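PDB 6EO5: PpBBE-like 1 D396N from Physcomitrella patens subsp. patens, which oxidises cellobiose as a flavin-dependent oxidase of the berberine bridge enzyme-like family, using a bi-covalently attached FAD. Local coordinates for residues Gly80-Leu88 and Tyr428-Met436; Gly199-Ile207 and Val461-Pro469. One frame throughout, in Å; residues are numbered along the deposited sequence.

Both contacts bring the C-terminal berberine-like region back onto the FAD-binding part of the chain, and both touch the same cofactor. Contact 1 serves the isoalloxazine, ribityl and diphosphate parts, with His81 covalently bound to the flavin; contact 2 lies at the adenosine end, where Thr203 meets the adenine. Their centres lie about 12 Å apart and their segments alternate along the chain. Gln466 joins them directly: its OE1 makes a probable hydrogen bond with Tyr86 OH, and its NE2 another with Asp433 O at 2.8 Å. The amide thus spans the two segments of contact 1 from a position in contact 2.

Contact 1 of 2, residues Gly80-Leu88 and Tyr428-Met436; sequences GHSYEDYSL and YQNYIDRDM. With FAD (flavin-adenine dinucleotide), chain C.
Tyr83 and Ile432 bring the two backbones closest, CA to CA 5.8 Å, where the type I turn Ser82-Asp85 meets irregular chain leading into a second type I turn, Asp433-Met436. The rings of Tyr83 and Tyr431 lie side by side and point the same way, with planes 6° apart; they meet rim to rim, Tyr83 CE2 3.4 Å from Tyr431 CD1, and neither overlies the other. Ile432 holds CG1 anti to its backbone N (chi1 -161°), which sends this branch to the edge of the Tyr86 ring, 3.5 Å from CE2 and near the ring plane. Its CG2 branch packs 3.8 Å from CG of Glu84, whose CB sits over the centre of one Tyr86 face. Glu84 then bends at chi2 and carries OE2 to Arg434 N, a 2.7 Å hydrogen bond on the anti lone pair with an N-H...O angle of 158°. The guanidinium of Arg434 leads away, leaving CB and CG beside Tyr86 OH, which is hydrogen-bonded to Gln466. Glu84 OE2 is 4.1 Å from Asp433 OD1; Lys332 forms salt bridges with both carboxylates and probably offsets their repulsion. Asp433 OD1 also accepts from Asp435 N, an Asx turn. One water accepts from Tyr83 N and donates to Asn430 O, near the ribityl chain. The flavin is gripped from both segments: His81 ND1 is covalently bound to FAD C8M, one link of the bi-covalent attachment, while Tyr428 OH donates to FAD O2 at 2.6 Å. Strand 331-338 lies against the tyrosines, with Ala333 on Tyr83, Ser335 on Tyr431 and Tyr337 on Tyr428; helix 438-442 borders Asp433 and Met436 through Tyr441, and strand 74-77 touches Ser87 through Arg77.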
loop_
_atom_site.group_PDB
_atom_site.type_symbol
_atom_site.label_atom_id
_atom_site.label_comp_id
_atom_site.label_asym_id
_atom_site.label_seq_id
_atom_site.Cartn_x
_atom_site.Cartn_y
_atom_site.Cartn_z
ATOM N N GLY A 80 1.596 -6.670 8.079
ATOM C CA GLY A 80 2.971 -6.435 8.486
ATOM C C GLY A 80 3.928 -6.008 7.391
ATOM O O GLY A 80 5.118 -6.328 7.466
ATOM N N HIS A 81 3.454 -5.280 6.379
ATOM C CA HIS A 81 4.303 -4.856 5.271
ATOM C C HIS A 81 4.881 -3.449 5.437
ATOM O O HIS A 81 5.518 -2.954 4.501
ATOM C CB HIS A 81 3.533 -4.951 3.946
ATOM C CG HIS A 81 3.638 -6.298 3.306
ATOM N ND1 HIS A 81 4.511 -6.570 2.269
ATOM C CD2 HIS A 81 3.013 -7.463 3.600
ATOM C CE1 HIS A 81 4.424 -7.858 1.975
ATOM N NE2 HIS A 81 3.516 -8.414 2.752
ATOM N N SER A 82 4.700 -2.809 6.601
ATOM C CA SER A 82 5.073 -1.404 6.762
ATOM C C SER A 82 6.548 -1.187 6.470
ATOM O O SER A 82 7.413 -1.820 7.092
ATOM C CB SER A 82 4.757 -0.926 8.175
ATOM O OG SER A 82 5.501 0.237 8.481
ATOM N N TYR A 83 6.835 -0.266 5.543
ATOM C CA TYR A 83 8.213 -0.067 5.103
ATOM C C TYR A 83 9.116 0.425 6.221
ATOM O O TYR A 83 10.339 0.294 6.117
ATOM C CB TYR A 83 8.267 0.908 3.929
ATOM C CG TYR A 83 7.790 0.322 2.606
ATOM C CD1 TYR A 83 7.345 -1.004 2.515
ATOM C CD2 TYR A 83 7.790 1.092 1.454
ATOM C CE1 TYR A 83 6.915 -1.530 1.322
ATOM C CE2 TYR A 83 7.366 0.579 0.259
ATOM C CZ TYR A 83 6.932 -0.727 0.191
ATOM O OH TYR A 83 6.510 -1.215 -1.019
ATOM N N GLU A 84 8.542 0.980 7.285
ATOM C CA GLU A 84 9.295 1.458 8.434
ATOM C C GLU A 84 9.027 0.637 9.691
ATOM O O GLU A 84 9.343 1.086 10.795
ATOM C CB GLU A 84 8.978 2.932 8.686
ATOM C CG GLU A 84 9.421 3.868 7.577
ATOM C CD GLU A 84 10.907 4.171 7.618
ATOM O OE1 GLU A 84 11.692 3.280 7.996
ATOM O OE2 GLU A 84 11.296 5.308 7.272
ATOM N N ASP A 85 8.438 -0.549 9.550
ATOM C CA ASP A 85 8.165 -1.433 10.684
ATOM C C ASP A 85 7.251 -0.786 11.719
ATOM O O ASP A 85 7.340 -1.081 12.911
ATOM C CB ASP A 85 9.462 -1.911 11.334
ATOM C CG ASP A 85 10.212 -2.861 10.445
ATOM O OD1 ASP A 85 9.565 -3.771 9.894
ATOM O OD2 ASP A 85 11.430 -2.691 10.258
ATOM N N TYR A 86 6.332 0.064 11.263
ATOM C CA TYR A 86 5.445 0.764 12.178
ATOM C C TYR A 86 4.391 -0.146 12.799
ATOM O O TYR A 86 3.768 0.244 13.791
ATOM C CB TYR A 86 4.760 1.927 11.461
ATOM C CG TYR A 86 5.651 3.124 11.187
ATOM C CD1 TYR A 86 6.819 3.349 11.921
ATOM C CD2 TYR A 86 5.319 4.037 10.194
ATOM C CE1 TYR A 86 7.625 4.467 11.665
ATOM C CE2 TYR A 86 6.109 5.142 9.928
ATOM C CZ TYR A 86 7.256 5.363 10.664
ATOM O OH TYR A 86 8.028 6.475 10.389
ATOM N N SER A 87 4.145 -1.327 12.234
ATOM C CA SER A 87 3.216 -2.248 12.878
ATOM C C SER A 87 3.912 -3.134 13.908
ATOM O O SER A 87 3.254 -3.975 14.531
ATOM C CB SER A 87 2.482 -3.094 11.830
ATOM O OG SER A 87 3.389 -3.786 10.998
ATOM N N LEU A 88 5.224 -2.972 14.090
ATOM C CA LEU A 88 5.883 -3.394 15.317
ATOM C C LEU A 88 5.945 -2.262 16.326
ATOM O O LEU A 88 6.440 -2.464 17.432
ATOM C CB LEU A 88 7.294 -3.919 15.029
ATOM C CG LEU A 88 7.285 -5.245 14.269
ATOM C CD1 LEU A 88 8.674 -5.685 13.885
ATOM C CD2 LEU A 88 6.550 -6.347 15.032
ATOM N N TYR A 428 3.895 9.151 -1.422
ATOM C CA TYR A 428 2.803 8.192 -1.264
ATOM C C TYR A 428 2.941 7.482 0.081
ATOM O O TYR A 428 3.941 6.794 0.325
ATOM C CB TYR A 428 2.810 7.190 -2.422
ATOM C CG TYR A 428 1.771 6.079 -2.336
ATOM C CD1 TYR A 428 0.462 6.342 -1.938
ATOM C CD2 TYR A 428 2.102 4.770 -2.689
ATOM C CE1 TYR A 428 -0.476 5.330 -1.863
ATOM C CE2 TYR A 428 1.173 3.748 -2.626
ATOM C CZ TYR A 428 -0.116 4.030 -2.219
ATOM O OH TYR A 428 -1.037 3.007 -2.161
ATOM N N GLN A 429 1.925 7.632 0.940
ATOM C CA GLN A 429 2.051 7.225 2.338
ATOM C C GLN A 429 2.068 5.714 2.541
ATOM O O GLN A 429 2.437 5.264 3.637
ATOM C CB GLN A 429 0.927 7.851 3.161
ATOM C CG GLN A 429 -0.458 7.746 2.542
ATOM C CD GLN A 429 -0.854 8.987 1.761
ATOM O OE1 GLN A 429 -0.086 9.492 0.922
ATOM N NE2 GLN A 429 -2.057 9.491 2.031
ATOM N N ASN A 430 1.682 4.911 1.538
ATOM C CA ASN A 430 1.898 3.477 1.678
ATOM C C ASN A 430 3.334 3.077 1.396
ATOM O O ASN A 430 3.708 1.943 1.703
ATOM C CB ASN A 430 0.970 2.672 0.774
ATOM C CG ASN A 430 -0.339 2.331 1.443
ATOM O OD1 ASN A 430 -1.393 2.374 0.807
ATOM N ND2 ASN A 430 -0.286 1.983 2.722
ATOM N N TYR A 431 4.137 3.966 0.820
ATOM C CA TYR A 431 5.591 3.783 0.788
ATOM C C TYR A 431 6.251 4.570 1.927
ATOM O O TYR A 431 7.212 5.312 1.739
ATOM C CB TYR A 431 6.142 4.186 -0.577
ATOM C CG TYR A 431 5.523 3.423 -1.728
ATOM C CD1 TYR A 431 4.994 2.149 -1.542
ATOM C CD2 TYR A 431 5.468 3.972 -3.006
ATOM C CE1 TYR A 431 4.424 1.441 -2.587
ATOM C CE2 TYR A 431 4.897 3.269 -4.065
ATOM C CZ TYR A 431 4.371 2.002 -3.846
ATOM O OH TYR A 431 3.800 1.292 -4.892
ATOM N N ILE A 432 5.725 4.369 3.138
ATOM C CA ILE A 432 5.996 5.241 4.280
ATOM C C ILE A 432 7.501 5.452 4.513
ATOM O O ILE A 432 8.319 4.524 4.426
ATOM C CB ILE A 432 5.281 4.661 5.517
ATOM C CG1 ILE A 432 5.130 5.719 6.603
ATOM C CG2 ILE A 432 5.971 3.406 6.032
ATOM C CD1 ILE A 432 4.379 6.939 6.126
ATOM N N ASP A 433 7.867 6.702 4.806
ATOM C CA ASP A 433 9.262 7.153 4.834
ATOM C C ASP A 433 9.422 8.114 6.003
ATOM O O ASP A 433 8.841 9.204 5.992
ATOM C CB ASP A 433 9.626 7.833 3.510
ATOM C CG ASP A 433 11.070 8.360 3.460
ATOM O OD1 ASP A 433 11.837 8.292 4.465
ATOM O OD2 ASP A 433 11.427 8.865 2.375
ATOM N N ARG A 434 10.217 7.717 7.002
ATOM C CA ARG A 434 10.325 8.497 8.233
ATOM C C ARG A 434 10.964 9.869 8.019
ATOM O O ARG A 434 10.809 10.751 8.871
ATOM C CB ARG A 434 11.115 7.708 9.276
ATOM C CG ARG A 434 11.036 8.270 10.673
ATOM C CD ARG A 434 11.680 7.314 11.656
ATOM N NE ARG A 434 11.637 7.787 13.036
ATOM C CZ ARG A 434 11.748 6.978 14.081
ATOM N NH1 ARG A 434 11.898 5.678 13.884
ATOM N NH2 ARG A 434 11.710 7.460 15.318
ATOM N N ASP A 435 11.666 10.073 6.905
ATOM C CA ASP A 435 12.287 11.353 6.581
ATOM C C ASP A 435 11.382 12.287 5.792
ATOM O O ASP A 435 11.829 13.387 5.439
ATOM C CB ASP A 435 13.562 11.144 5.763
ATOM C CG ASP A 435 14.540 10.219 6.427
ATOM O OD1 ASP A 435 14.702 10.306 7.664
ATOM O OD2 ASP A 435 15.149 9.405 5.689
ATOM N N MET A 436 10.148 11.865 5.448
ATOM C CA MET A 436 9.233 12.788 4.789
ATOM C C MET A 436 8.496 13.609 5.842
ATOM O O MET A 436 8.032 13.050 6.842
ATOM C CB MET A 436 8.224 12.044 3.917
ATOM C CG MET A 436 8.789 11.355 2.678
ATOM S SD MET A 436 9.725 12.479 1.630
ATOM C CE MET A 436 8.506 13.638 1.081
HETATM P PA FAD C . 1.024 -3.211 8.348
HETATM O O1A FAD C . 2.514 -3.070 8.618
HETATM O O2A FAD C . 0.403 -4.306 9.177
HETATM O O5B FAD C . 0.201 -1.833 8.515
HETATM C C5B FAD C . 0.725 -0.599 8.074
HETATM C C4B FAD C . 0.200 0.550 8.928
HETATM O O4B FAD C . -1.210 0.480 9.029
HETATM C C3B FAD C . 0.737 0.499 10.348
HETATM O O3B FAD C . 0.842 1.819 10.833
HETATM C C2B FAD C . -0.361 -0.210 11.094
HETATM O O2B FAD C . -0.349 0.100 12.465
HETATM C C1B FAD C . -1.607 0.296 10.378
HETATM N N9A FAD C . -2.698 -0.692 10.533
HETATM C C8A FAD C . -2.645 -2.032 10.231
HETATM N N7A FAD C . -3.834 -2.596 10.534
HETATM C C5A FAD C . -4.647 -1.639 11.029
HETATM C C6A FAD C . -5.947 -1.678 11.497
HETATM N N6A FAD C . -6.613 -2.828 11.497
HETATM N N1A FAD C . -6.544 -0.524 11.954
HETATM C C2A FAD C . -5.835 0.656 11.957
HETATM N N3A FAD C . -4.536 0.693 11.497
HETATM C C4A FAD C . -3.949 -0.441 11.042
HETATM N N1 FAD C . 1.271 -0.605 -2.048
HETATM C C2 FAD C . 0.380 -0.342 -3.095
HETATM O O2 FAD C . -0.392 0.640 -3.090
HETATM N N3 FAD C . 0.341 -1.211 -4.173
HETATM C C4 FAD C . 1.171 -2.311 -4.220
HETATM O O4 FAD C . 1.105 -3.072 -5.181
HETATM C C4X FAD C . 2.056 -2.570 -3.184
HETATM N N5 FAD C . 2.848 -3.698 -3.217
HETATM C C5X FAD C . 3.482 -4.128 -2.067
HETATM C C6 FAD C . 4.163 -5.341 -2.077
HETATM C C7 FAD C . 4.722 -5.891 -0.912
HETATM C C7M FAD C . 5.439 -7.221 -0.961
HETATM C C8 FAD C . 4.681 -5.123 0.271
HETATM C C8M FAD C . 5.366 -5.596 1.539
HETATM C C9 FAD C . 4.068 -3.856 0.237
HETATM C C9A FAD C . 3.443 -3.347 -0.915
HETATM N N10 FAD C . 2.862 -2.074 -0.987
HETATM C C10 FAD C . 2.076 -1.734 -2.071
HETATM C "C1'" FAD C . 2.819 -1.163 0.195
HETATM C "C2'" FAD C . 1.567 -1.469 1.012
HETATM O "O2'" FAD C . 0.399 -0.910 0.455
HETATM C "C3'" FAD C . 1.757 -0.918 2.406
HETATM O "O3'" FAD C . 2.902 -1.552 2.923
HETATM C "C4'" FAD C . 0.518 -1.193 3.253
HETATM O "O4'" FAD C . 0.378 -0.151 4.199
HETATM C "C5'" FAD C . 0.613 -2.560 3.926
HETATM O "O5'" FAD C . -0.447 -2.818 4.824
HETATM P P FAD C . -0.275 -4.022 5.889
HETATM O O1P FAD C . -1.571 -4.214 6.642
HETATM O O2P FAD C . 0.229 -5.301 5.276
HETATM O O3P FAD C . 0.974 -3.523 6.771
HETATM O O HOH W 1 4.561 0.679 4.214
#

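Contact 2 of 2, residues Gly199-Ile207 and Val461-Pro469. With FAD (flavin-adenine dinucleotide), chain C.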
loop_
_atom_site.group_PDB
_atom_site.type_symbol
_atom_site.label_atom_id
_atom_site.label_comp_id
_atom_site.label_asym_id
_atom_site.label_seq_id
_atom_site.Cartn_x
_atom_site.Cartn_y
_atom_site.Cartn_z
ATOM N N GLY A 199 -7.123 7.360 3.651
ATOM C CA GLY A 199 -5.849 7.982 3.351
ATOM C C GLY A 199 -4.919 8.194 4.539
ATOM O O GLY A 199 -3.693 8.210 4.377
ATOM N N ALA A 200 -5.479 8.363 5.744
ATOM C CA ALA A 200 -4.656 8.549 6.934
ATOM C C ALA A 200 -5.082 7.630 8.075
ATOM O O ALA A 200 -4.829 7.944 9.239
ATOM C CB ALA A 200 -4.683 10.010 7.393
ATOM N N GLY A 201 -5.701 6.490 7.770
ATOM C CA GLY A 201 -6.244 5.636 8.814
ATOM C C GLY A 201 -5.259 4.748 9.554
ATOM O O GLY A 201 -5.646 4.121 10.546
ATOM N N ALA A 202 -4.005 4.666 9.119
ATOM C CA ALA A 202 -3.070 3.771 9.794
ATOM C C ALA A 202 -2.849 4.178 11.255
ATOM O O ALA A 202 -2.287 5.246 11.530
ATOM C CB ALA A 202 -1.733 3.735 9.052
ATOM N N THR A 203 -3.318 3.340 12.191
ATOM C CA THR A 203 -3.110 3.490 13.633
ATOM C C THR A 203 -3.760 4.734 14.240
ATOM O O THR A 203 -4.440 4.638 15.265
ATOM C CB THR A 203 -1.609 3.489 13.953
ATOM O OG1 THR A 203 -1.103 2.152 13.869
ATOM C CG2 THR A 203 -1.339 4.050 15.362
ATOM N N SER A 204 -3.596 5.895 13.596
ATOM C CA SER A 204 -3.726 7.185 14.275
ATOM C C SER A 204 -5.088 7.413 14.923
ATOM O O SER A 204 -5.184 8.235 15.842
ATOM C CB SER A 204 -3.429 8.333 13.305
ATOM O OG SER A 204 -2.038 8.431 13.035
ATOM N N TYR A 205 -6.142 6.724 14.469
ATOM C CA TYR A 205 -7.499 6.981 14.944
ATOM C C TYR A 205 -8.141 5.782 15.622
ATOM O O TYR A 205 -9.326 5.845 15.959
ATOM C CB TYR A 205 -8.396 7.453 13.796
ATOM C CG TYR A 205 -7.905 8.731 13.167
ATOM C CD1 TYR A 205 -7.006 8.705 12.107
ATOM C CD2 TYR A 205 -8.312 9.962 13.647
ATOM C CE1 TYR A 205 -6.541 9.877 11.535
ATOM C CE2 TYR A 205 -7.850 11.144 13.082
ATOM C CZ TYR A 205 -6.967 11.096 12.026
ATOM O OH TYR A 205 -6.516 12.268 11.458
ATOM N N GLY A 206 -7.404 4.706 15.849
ATOM C CA GLY A 206 -7.981 3.540 16.471
ATOM C C GLY A 206 -7.735 2.308 15.637
ATOM O O GLY A 206 -7.000 2.333 14.644
ATOM N N ILE A 207 -8.367 1.211 16.037
ATOM C CA ILE A 207 -8.118 -0.101 15.460
ATOM C C ILE A 207 -9.335 -0.472 14.624
ATOM O O ILE A 207 -10.384 -0.827 15.168
ATOM C CB ILE A 207 -7.835 -1.144 16.544
ATOM C CG1 ILE A 207 -6.617 -0.701 17.357
ATOM C CG2 ILE A 207 -7.649 -2.521 15.918
ATOM C CD1 ILE A 207 -6.187 -1.660 18.401
ATOM N N VAL A 461 -3.328 8.014 22.637
ATOM C CA VAL A 461 -3.155 6.597 22.961
ATOM C C VAL A 461 -2.472 5.867 21.814
ATOM O O VAL A 461 -1.554 5.064 22.019
ATOM C CB VAL A 461 -4.517 5.950 23.278
ATOM C CG1 VAL A 461 -4.334 4.475 23.571
ATOM C CG2 VAL A 461 -5.201 6.665 24.425
ATOM N N PHE A 462 -2.941 6.120 20.587
ATOM C CA PHE A 462 -2.447 5.482 19.370
ATOM C C PHE A 462 -1.450 6.416 18.683
ATOM O O PHE A 462 -1.848 7.431 18.093
ATOM C CB PHE A 462 -3.604 5.166 18.422
ATOM C CG PHE A 462 -4.638 4.225 18.984
ATOM C CD1 PHE A 462 -4.312 2.908 19.282
ATOM C CD2 PHE A 462 -5.953 4.639 19.156
ATOM C CE1 PHE A 462 -5.273 2.029 19.772
ATOM C CE2 PHE A 462 -6.917 3.763 19.647
ATOM C CZ PHE A 462 -6.576 2.464 19.951
ATOM N N ASN A 463 -0.162 6.062 18.728
ATOM C CA ASN A 463 0.860 6.877 18.078
ATOM C C ASN A 463 1.983 5.997 17.534
ATOM O O ASN A 463 2.176 4.851 17.951
ATOM C CB ASN A 463 1.439 7.935 19.037
ATOM C CG ASN A 463 2.110 7.311 20.246
ATOM O OD1 ASN A 463 3.204 6.739 20.152
ATOM N ND2 ASN A 463 1.450 7.401 21.386
ATOM N N PHE A 464 2.719 6.565 16.583
ATOM C CA PHE A 464 3.966 6.019 16.064
ATOM C C PHE A 464 4.747 7.187 15.473
ATOM O O PHE A 464 4.222 8.305 15.405
ATOM C CB PHE A 464 3.702 4.912 15.021
ATOM C CG PHE A 464 2.911 5.367 13.819
ATOM C CD1 PHE A 464 1.547 5.592 13.909
ATOM C CD2 PHE A 464 3.533 5.542 12.588
ATOM C CE1 PHE A 464 0.825 6.007 12.810
ATOM C CE2 PHE A 464 2.814 5.958 11.487
ATOM C CZ PHE A 464 1.462 6.194 11.600
ATOM N N PRO A 465 6.031 6.986 15.061
ATOM C CA PRO A 465 6.816 8.147 14.602
ATOM C C PRO A 465 6.130 9.054 13.586
ATOM O O PRO A 465 6.516 10.220 13.484
ATOM C CB PRO A 465 8.071 7.503 14.005
ATOM C CG PRO A 465 8.282 6.328 14.854
ATOM C CD PRO A 465 6.896 5.795 15.198
ATOM N N GLN A 466 5.113 8.582 12.852
ATOM C CA GLN A 466 4.425 9.447 11.897
ATOM C C GLN A 466 2.909 9.350 12.039
ATOM O O GLN A 466 2.172 9.372 11.051
ATOM C CB GLN A 466 4.868 9.142 10.468
ATOM C CG GLN A 466 6.133 9.892 10.068
ATOM C CD GLN A 466 6.807 9.305 8.848
ATOM O OE1 GLN A 466 7.163 8.125 8.832
ATOM N NE2 GLN A 466 6.982 10.124 7.815
ATOM N N SER A 467 2.415 9.270 13.269
ATOM C CA SER A 467 0.987 9.393 13.513
ATOM C C SER A 467 0.536 10.850 13.375
ATOM O O SER A 467 1.328 11.791 13.479
ATOM C CB SER A 467 0.629 8.859 14.904
ATOM O OG SER A 467 1.497 9.364 15.910
ATOM N N ILE A 468 -0.754 11.031 13.122
ATOM C CA ILE A 468 -1.263 12.403 13.037
ATOM C C ILE A 468 -1.050 13.088 14.385
ATOM O O ILE A 468 -1.361 12.496 15.440
ATOM C CB ILE A 468 -2.750 12.408 12.622
ATOM C CG1 ILE A 468 -2.959 11.620 11.317
ATOM C CG2 ILE A 468 -3.253 13.822 12.434
ATOM C CD1 ILE A 468 -2.224 12.178 10.095
ATOM N N PRO A 469 -0.472 14.282 14.423
ATOM C CA PRO A 469 -0.177 14.933 15.705
ATOM C C PRO A 469 -1.399 15.617 16.304
ATOM O O PRO A 469 -2.440 15.776 15.667
ATOM C CB PRO A 469 0.896 15.958 15.327
ATOM C CG PRO A 469 0.598 16.287 13.912
ATOM C CD PRO A 469 0.098 15.021 13.280
HETATM P PA FAD C . 1.024 -3.211 8.348
HETATM O O1A FAD C . 2.514 -3.070 8.618
HETATM O O2A FAD C . 0.403 -4.306 9.177
HETATM O O5B FAD C . 0.201 -1.833 8.515
HETATM C C5B FAD C . 0.725 -0.599 8.074
HETATM C C4B FAD C . 0.200 0.550 8.928
HETATM O O4B FAD C . -1.210 0.480 9.029
HETATM C C3B FAD C . 0.737 0.499 10.348
HETATM O O3B FAD C . 0.842 1.819 10.833
HETATM C C2B FAD C . -0.361 -0.210 11.094
HETATM O O2B FAD C . -0.349 0.100 12.465
HETATM C C1B FAD C . -1.607 0.296 10.378
HETATM N N9A FAD C . -2.698 -0.692 10.533
HETATM C C8A FAD C . -2.645 -2.032 10.231
HETATM N N7A FAD C . -3.834 -2.596 10.534
HETATM C C5A FAD C . -4.647 -1.639 11.029
HETATM C C6A FAD C . -5.947 -1.678 11.497
HETATM N N6A FAD C . -6.613 -2.828 11.497
HETATM N N1A FAD C . -6.544 -0.524 11.954
HETATM C C2A FAD C . -5.835 0.656 11.957
HETATM N N3A FAD C . -4.536 0.693 11.497
HETATM C C4A FAD C . -3.949 -0.441 11.042
HETATM N N1 FAD C . 1.271 -0.605 -2.048
HETATM C C2 FAD C . 0.380 -0.342 -3.095
HETATM O O2 FAD C . -0.392 0.640 -3.090
HETATM N N3 FAD C . 0.341 -1.211 -4.173
HETATM C C4 FAD C . 1.171 -2.311 -4.220
HETATM O O4 FAD C . 1.105 -3.072 -5.181
HETATM C C4X FAD C . 2.056 -2.570 -3.184
HETATM N N5 FAD C . 2.848 -3.698 -3.217
HETATM C C5X FAD C . 3.482 -4.128 -2.067
HETATM C C6 FAD C . 4.163 -5.341 -2.077
HETATM C C7 FAD C . 4.722 -5.891 -0.912
HETATM C C7M FAD C . 5.439 -7.221 -0.961
HETATM C C8 FAD C . 4.681 -5.123 0.271
HETATM C C8M FAD C . 5.366 -5.596 1.539
HETATM C C9 FAD C . 4.068 -3.856 0.237
HETATM C C9A FAD C . 3.443 -3.347 -0.915
HETATM N N10 FAD C . 2.862 -2.074 -0.987
HETATM C C10 FAD C . 2.076 -1.734 -2.071
HETATM C "C1'" FAD C . 2.819 -1.163 0.195
HETATM C "C2'" FAD C . 1.567 -1.469 1.012
HETATM O "O2'" FAD C . 0.399 -0.910 0.455
HETATM C "C3'" FAD C . 1.757 -0.918 2.406
HETATM O "O3'" FAD C . 2.902 -1.552 2.923
HETATM C "C4'" FAD C . 0.518 -1.193 3.253
HETATM O "O4'" FAD C . 0.378 -0.151 4.199
HETATM C "C5'" FAD C . 0.613 -2.560 3.926
HETATM O "O5'" FAD C . -0.447 -2.818 4.824
HETATM P P FAD C . -0.275 -4.022 5.889
HETATM O O1P FAD C . -1.571 -4.214 6.642
HETATM O O2P FAD C . 0.229 -5.301 5.276
HETATM O O3P FAD C . 0.974 -3.523 6.771
#
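Thr203 lies between the adenosine of FAD and Phe464, its CG2 3.6 Å from CD1 of that ring. Its backbone N donates to FAD N3A at 3.0 Å, nearly straight at 165°, and its OG1 is 2.6 Å from FAD O2B. Phe464 turns one face to FAD O3B and the other to the backbone of Gln466-Ser467, with Ser467 N over the ring centre; CE1 comes 3.4 Å from Ala202 O. A type I turn from Thr203 to Gly206 shapes this rim of the pocket, and Phe462 closes on it. Gly206 CA stands over one face of the Phe462 ring, 3.4 Å from CE2, with a positive phi (127°) at which a side chain would run into the preceding carbonyl O, and Ile207 CG1 approaches the same ring at CE1. As in relatives of the VAO superfamily, residues near the C-terminus thus return to the FAD-binding domain. Next outward, Ser204 OG receives Ile468 N at 2.9 Å; chi1 of -74° keeps this hydroxyl beside its own backbone N, facing the 461-469 segment. Tyr205 OH, bonded to Leu449 O, rests against CG1 and CG2 of Ile468. Phe464 O is held by two donors from one residue, Ser467 N and Ser467 OG, the latter on a carbonyl lone pair. Lys453 of helix 446-456 bonds to Ser204 O and Phe462 O, and Asp457 receives Phe462 N.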